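Local coordinates for protein muramoyltetrapeptide carboxypeptidase (Oxalobacter formigenes OXCC13, PDB 6UUK) that probably acts as a serine-type LD-carboxypeptidase of the peptidase S66 family, trimming the tetrapeptide of cell-wall peptidoglycan muropeptides, at residues G240-E246 with Q271-G277; L259-E264 with W299-L304. One frame throughout, in Å; residues are numbered along the deposited sequence.

Interaction 1 of 2, residues G240-E246 with Q271-G277; sequences GGILFVE and QKALVLG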
loop_
_atom_site.group_PDB
_atom_site.type_symbol
_atom_site.label_atom_id
_atom_site.label_comp_id
_atom_site.label_asym_id
_atom_site.label_seq_id
_atom_site.Cartn_x
_atom_site.Cartn_y
_atom_site.Cartn_z
ATOM N N GLY B 240 1.814 -4.558 22.690
ATOM C CA GLY B 240 2.851 -5.438 23.199
ATOM C C GLY B 240 2.820 -6.841 22.630
ATOM O O GLY B 240 3.075 -7.807 23.360
ATOM N N GLY B 241 2.512 -6.979 21.340
ATOM C CA GLY B 241 2.469 -8.269 20.693
ATOM C C GLY B 241 3.693 -8.526 19.824
ATOM O O GLY B 241 4.611 -7.716 19.720
ATOM N N ILE B 242 3.688 -9.696 19.194
ATOM C CA ILE B 242 4.749 -10.118 18.288
ATOM C C ILE B 242 4.171 -10.107 16.880
ATOM O O ILE B 242 3.323 -10.942 16.540
ATOM C CB ILE B 242 5.303 -11.499 18.661
ATOM C CG1 ILE B 242 5.741 -11.517 20.127
ATOM C CG2 ILE B 242 6.468 -11.868 17.757
ATOM C CD1 ILE B 242 6.321 -12.839 20.578
ATOM N N LEU B 243 4.626 -9.165 16.061
ATOM C CA LEU B 243 4.088 -8.952 14.725
ATOM C C LEU B 243 4.977 -9.630 13.690
ATOM O O LEU B 243 6.204 -9.490 13.731
ATOM C CB LEU B 243 3.972 -7.456 14.425
ATOM C CG LEU B 243 3.398 -7.050 13.066
ATOM C CD1 LEU B 243 1.940 -7.455 12.953
ATOM C CD2 LEU B 243 3.556 -5.556 12.845
ATOM N N PHE B 244 4.356 -10.360 12.765
ATOM C CA PHE B 244 5.061 -11.014 11.673
ATOM C C PHE B 244 4.473 -10.572 10.340
ATOM O O PHE B 244 3.265 -10.345 10.220
ATOM C CB PHE B 244 5.000 -12.547 11.797
ATOM C CG PHE B 244 3.624 -13.124 11.605
ATOM C CD1 PHE B 244 2.739 -13.209 12.668
ATOM C CD2 PHE B 244 3.221 -13.597 10.366
ATOM C CE1 PHE B 244 1.475 -13.745 12.494
ATOM C CE2 PHE B 244 1.960 -14.132 10.187
ATOM C CZ PHE B 244 1.086 -14.206 11.253
ATOM N N VAL B 245 5.343 -10.446 9.333
ATOM C CA VAL B 245 4.950 -9.979 8.010
ATOM C C VAL B 245 5.640 -10.822 6.945
ATOM O O VAL B 245 6.659 -11.472 7.192
ATOM C CB VAL B 245 5.279 -8.485 7.791
ATOM C CG1 VAL B 245 4.425 -7.607 8.690
ATOM C CG2 VAL B 245 6.758 -8.227 8.036
ATOM N N GLU B 246 5.064 -10.800 5.744
ATOM C CA GLU B 246 5.631 -11.471 4.582
ATOM C C GLU B 246 5.003 -10.874 3.331
ATOM O O GLU B 246 3.952 -10.230 3.393
ATOM C CB GLU B 246 5.413 -12.989 4.639
ATOM C CG GLU B 246 3.965 -13.430 4.830
ATOM C CD GLU B 246 3.157 -13.396 3.546
ATOM O OE1 GLU B 246 1.946 -13.098 3.611
ATOM O OE2 GLU B 246 3.734 -13.663 2.471
ATOM N N GLN B 271 4.565 -2.842 19.672
ATOM C CA GLN B 271 4.843 -4.269 19.693
ATOM C C GLN B 271 6.150 -4.552 20.433
ATOM O O GLN B 271 6.960 -3.658 20.695
ATOM C CB GLN B 271 4.904 -4.820 18.269
ATOM C CG GLN B 271 3.745 -4.379 17.387
ATOM C CD GLN B 271 2.395 -4.750 17.966
ATOM O OE1 GLN B 271 2.210 -5.848 18.490
ATOM N NE2 GLN B 271 1.441 -3.829 17.878
ATOM N N LYS B 272 6.348 -5.824 20.775
ATOM C CA LYS B 272 7.556 -6.240 21.477
ATOM C C LYS B 272 8.674 -6.660 20.533
ATOM O O LYS B 272 9.852 -6.507 20.877
ATOM C CB LYS B 272 7.240 -7.389 22.439
ATOM C CG LYS B 272 6.356 -6.991 23.611
ATOM C CD LYS B 272 6.128 -8.158 24.559
ATOM C CE LYS B 272 5.290 -7.740 25.758
ATOM N NZ LYS B 272 5.017 -8.881 26.674
ATOM N N ALA B 273 8.335 -7.183 19.358
ATOM C CA ALA B 273 9.340 -7.603 18.391
ATOM C C ALA B 273 8.690 -7.721 17.022
ATOM O O ALA B 273 7.494 -8.004 16.909
ATOM C CB ALA B 273 9.989 -8.934 18.789
ATOM N N LEU B 274 9.493 -7.498 15.985
ATOM C CA LEU B 274 9.058 -7.620 14.599
ATOM C C LEU B 274 9.722 -8.845 13.987
ATOM O O LEU B 274 10.951 -8.966 14.014
ATOM C CB LEU B 274 9.404 -6.363 13.801
ATOM C CG LEU B 274 9.095 -6.407 12.303
ATOM C CD1 LEU B 274 7.599 -6.554 12.063
ATOM C CD2 LEU B 274 9.639 -5.173 11.600
ATOM N N VAL B 275 8.911 -9.749 13.442
ATOM C CA VAL B 275 9.394 -10.982 12.833
ATOM C C VAL B 275 9.182 -10.888 11.329
ATOM O O VAL B 275 8.080 -10.566 10.868
ATOM C CB VAL B 275 8.685 -12.215 13.417
ATOM C CG1 VAL B 275 9.291 -13.489 12.855
ATOM C CG2 VAL B 275 8.776 -12.205 14.933
ATOM N N LEU B 276 10.235 -11.166 10.566
ATOM C CA LEU B 276 10.195 -11.083 9.112
ATOM C C LEU B 276 10.084 -12.485 8.528
ATOM O O LEU B 276 10.951 -13.333 8.765
ATOM C CB LEU B 276 11.436 -10.373 8.571
ATOM C CG LEU B 276 11.303 -8.880 8.263
ATOM C CD1 LEU B 276 10.793 -8.113 9.471
ATOM C CD2 LEU B 276 12.633 -8.312 7.791
ATOM N N GLY B 277 9.017 -12.724 7.767
ATOM C CA GLY B 277 8.824 -13.987 7.082
ATOM C C GLY B 277 9.557 -14.031 5.761
ATOM O O GLY B 277 10.593 -13.382 5.572
#
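Lys272 N gives its hydrogen to Gly241 O at 2.8 Å, a nearly straight hydrogen bond just ahead of the two parallel strands. Farther along, Leu243 and Val245 turn both backbone polar groups to the partner strand. Leu243 N donates a hydrogen bond to Ala273 O, and Leu243 O accepts one from Val275 N at 2.7 Å. Val245 repeats the pattern, its N bonded to Val275 O and its O to Gly277 N, the latter at 2.7 Å. Phe244 CA also lies 3.2 Å from Val275 O, a CA-H...O contact beside the Val245 N bond to the same oxygen. Gln271, its chain bent at chi2 (-57°), folds back over Gly241, where OE1 accepts a weak hydrogen bond from Gly241 N at 3.1 Å; Trp219 NE1 is the stronger partner of that oxygen. The extended Lys272 chain runs alongside Gly240 O, with CE 3.3 Å away, and carries NZ on to a hydrogen bond with Glu215 O. On one face of the sheet Ile242 CG2 meets Val275 CG2 at 3.7 Å, and Phe244 CB sits against Val275 CB before its ring leads away. Leu243 CD2 and Val245 CG2 pack on the other face around Leu274 CD1. With helix 252-264 between them, the strands form a beta-alpha-beta crossover of the C-terminal domain; the first carries Glu246, which with His316, its weak hydrogen-bond partner, is predicted to form the charge relay.

Interaction 2 of 2, residues L259-E264 with W299-L304; sequences LLQLDE and WLRSRL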
loop_
_atom_site.group_PDB
_atom_site.type_symbol
_atom_site.label_atom_id
_atom_site.label_comp_id
_atom_site.label_asym_id
_atom_site.label_seq_id
_atom_site.Cartn_x
_atom_site.Cartn_y
_atom_site.Cartn_z
ATOM N N LEU B 259 6.619 -0.842 5.638
ATOM C CA LEU B 259 7.035 -0.915 7.034
ATOM C C LEU B 259 7.109 0.468 7.666
ATOM O O LEU B 259 6.895 0.608 8.876
ATOM C CB LEU B 259 8.382 -1.628 7.150
ATOM C CG LEU B 259 8.372 -3.143 6.941
ATOM C CD1 LEU B 259 9.785 -3.701 6.983
ATOM C CD2 LEU B 259 7.493 -3.824 7.978
ATOM N N LEU B 260 7.411 1.498 6.871
ATOM C CA LEU B 260 7.402 2.858 7.397
ATOM C C LEU B 260 5.986 3.345 7.667
ATOM O O LEU B 260 5.771 4.133 8.596
ATOM C CB LEU B 260 8.115 3.807 6.433
ATOM C CG LEU B 260 9.645 3.777 6.464
ATOM C CD1 LEU B 260 10.222 4.788 5.486
ATOM C CD2 LEU B 260 10.155 4.039 7.873
ATOM N N GLN B 261 5.010 2.895 6.873
ATOM C CA GLN B 261 3.622 3.250 7.146
ATOM C C GLN B 261 3.159 2.653 8.467
ATOM O O GLN B 261 2.475 3.317 9.254
ATOM C CB GLN B 261 2.720 2.789 6.003
ATOM C CG GLN B 261 1.253 3.140 6.201
ATOM C CD GLN B 261 0.396 2.770 5.009
ATOM O OE1 GLN B 261 0.799 1.972 4.164
ATOM N NE2 GLN B 261 -0.795 3.353 4.931
ATOM N N LEU B 262 3.528 1.397 8.731
ATOM C CA LEU B 262 3.226 0.793 10.022
ATOM C C LEU B 262 4.012 1.435 11.157
ATOM O O LEU B 262 3.587 1.348 12.313
ATOM C CB LEU B 262 3.509 -0.709 9.983
ATOM C CG LEU B 262 2.793 -1.492 8.881
ATOM C CD1 LEU B 262 3.140 -2.971 8.953
ATOM C CD2 LEU B 262 1.288 -1.284 8.960
ATOM N N ASP B 263 5.145 2.072 10.857
ATOM C CA ASP B 263 5.902 2.753 11.899
ATOM C C ASP B 263 5.388 4.171 12.131
ATOM O O ASP B 263 5.247 4.601 13.281
ATOM C CB ASP B 263 7.388 2.765 11.544
ATOM C CG ASP B 263 8.226 3.504 12.569
ATOM O OD1 ASP B 263 8.334 3.023 13.719
ATOM O OD2 ASP B 263 8.779 4.569 12.221
ATOM N N GLU B 264 5.093 4.904 11.055
ATOM C CA GLU B 264 4.557 6.254 11.201
ATOM C C GLU B 264 3.156 6.241 11.802
ATOM O O GLU B 264 2.799 7.151 12.561
ATOM C CB GLU B 264 4.552 6.971 9.850
ATOM C CG GLU B 264 5.941 7.273 9.310
ATOM C CD GLU B 264 6.685 8.294 10.149
ATOM O OE1 GLU B 264 6.021 9.115 10.815
ATOM O OE2 GLU B 264 7.933 8.274 10.146
ATOM N N TRP B 299 18.979 -0.545 7.917
ATOM C CA TRP B 299 18.334 0.751 8.096
ATOM C C TRP B 299 17.055 0.626 8.913
ATOM O O TRP B 299 16.701 1.551 9.654
ATOM C CB TRP B 299 18.037 1.385 6.737
ATOM C CG TRP B 299 17.558 2.803 6.827
ATOM C CD1 TRP B 299 18.322 3.931 6.754
ATOM C CD2 TRP B 299 16.206 3.245 7.009
ATOM N NE1 TRP B 299 17.531 5.047 6.879
ATOM C CE2 TRP B 299 16.229 4.653 7.036
ATOM C CE3 TRP B 299 14.981 2.587 7.153
ATOM C CZ2 TRP B 299 15.073 5.415 7.200
ATOM C CZ3 TRP B 299 13.836 3.344 7.315
ATOM C CH2 TRP B 299 13.890 4.743 7.337
ATOM N N LEU B 300 16.354 -0.502 8.791
ATOM C CA LEU B 300 15.137 -0.708 9.568
ATOM C C LEU B 300 15.451 -0.865 11.051
ATOM O O LEU B 300 14.779 -0.270 11.900
ATOM C CB LEU B 300 14.387 -1.934 9.047
ATOM C CG LEU B 300 13.038 -2.240 9.699
ATOM C CD1 LEU B 300 11.989 -1.228 9.264
ATOM C CD2 LEU B 300 12.593 -3.659 9.378
ATOM N N ARG B 301 16.473 -1.660 11.379
ATOM C CA ARG B 301 16.831 -1.865 12.778
ATOM C C ARG B 301 17.393 -0.597 13.410
ATOM O O ARG B 301 17.250 -0.396 14.620
ATOM C CB ARG B 301 17.831 -3.015 12.896
ATOM C CG ARG B 301 17.224 -4.379 12.605
ATOM C CD ARG B 301 18.289 -5.448 12.439
ATOM N NE ARG B 301 17.703 -6.780 12.318
ATOM C CZ ARG B 301 18.382 -7.868 11.974
ATOM N NH1 ARG B 301 19.678 -7.787 11.705
ATOM N NH2 ARG B 301 17.765 -9.039 11.892
ATOM N N SER B 302 18.028 0.267 12.614
ATOM C CA SER B 302 18.490 1.545 13.142
ATOM C C SER B 302 17.331 2.504 13.378
ATOM O O SER B 302 17.372 3.306 14.317
ATOM C CB SER B 302 19.513 2.170 12.193
ATOM O OG SER B 302 20.659 1.347 12.062
ATOM N N ARG B 303 16.291 2.431 12.544
ATOM C CA ARG B 303 15.132 3.300 12.713
ATOM C C ARG B 303 14.200 2.783 13.804
ATOM O O ARG B 303 13.786 3.542 14.687
ATOM C CB ARG B 303 14.381 3.434 11.386
ATOM C CG ARG B 303 12.932 3.890 11.526
ATOM C CD ARG B 303 12.831 5.319 12.042
ATOM N NE ARG B 303 13.115 6.302 11.001
ATOM C CZ ARG B 303 12.184 6.879 10.248
ATOM N NH1 ARG B 303 10.906 6.573 10.422
ATOM N NH2 ARG B 303 12.530 7.764 9.323
ATOM N N LEU B 304 13.861 1.497 13.758
ATOM C CA LEU B 304 12.897 0.947 14.699
ATOM C C LEU B 304 13.481 0.872 16.105
ATOM O O LEU B 304 14.693 0.736 16.297
ATOM C CB LEU B 304 12.444 -0.443 14.254
ATOM C CG LEU B 304 11.681 -0.536 12.933
ATOM C CD1 LEU B 304 11.044 -1.910 12.787
ATOM C CD2 LEU B 304 10.634 0.563 12.832
#
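The indole of Trp299 meets Leu260 at its edge: Leu260 CD2 lies near the ring plane, 3.8 Å from Trp299 CZ3, and the leucine runs crosswise to the indole. Over one face of the same ring, toward the rim, sits Arg303 CB, and the Arg303 chain, bent at chi2 (67°) and chi3 (77°), curls so that Trp299 CH2 comes over one face of its guanidinium, again toward the rim. Asp263 OD2 approaches that guanidinium at its edge, 3.4 Å from Arg303 NH1. Glu264 OE2 stands 3.4 Å from the same Arg303 NH1, its carboxylate turned 87° from the guanidinium plane; both pairs are salt bridges with weak hydrogen bonds. Segments 259-264 and 299-303, parts of helices 252-264 and 293-303 in the C-terminal domain, run side by side and nearly parallel with axes 12.1 Å apart, so long side chains bridge the gap. Toward strand 273-280, Leu259 CD1 touches Leu300 CD2 at 3.7 Å, one leucine lying across the other. Leu304 CD2 lies along the Asp263 carboxylate, pointing the other way, 3.5 Å from Asp263 OD1. The second subunit packs against this contact: its Trp234 NE1 hydrogen-bonds Glu264 OE1, its Asp101 OD2 accepts from Trp299 NE1, its Arg131 makes a cation-pi contact with the indole, and its Tyr127 packs on Leu260.

How the interactions relate
The two contacts share one beta-alpha-beta unit: strands 242-248 and 273-280 pair in interaction 1, and helix 252-264, the crossover between them, supplies one side of interaction 2. Helix 293-303, which follows strand 273-280 and lies outside that unit, supplies the other. Leu274 is the joint, its CD2 lying 3.7 Å from Leu304 CD1 and 4.0 Å from Leu300 CD2, so segment 299-304 rests on the sheet. Both contacts are buried. Interaction 1 lies within the sheet, its centre about 12 Å from that of the chain, and is held chiefly by backbone bonds. Interaction 2, its centre farther out at about 21 Å, relies on side chains alone, with charged groups and an indole where the second subunit packs.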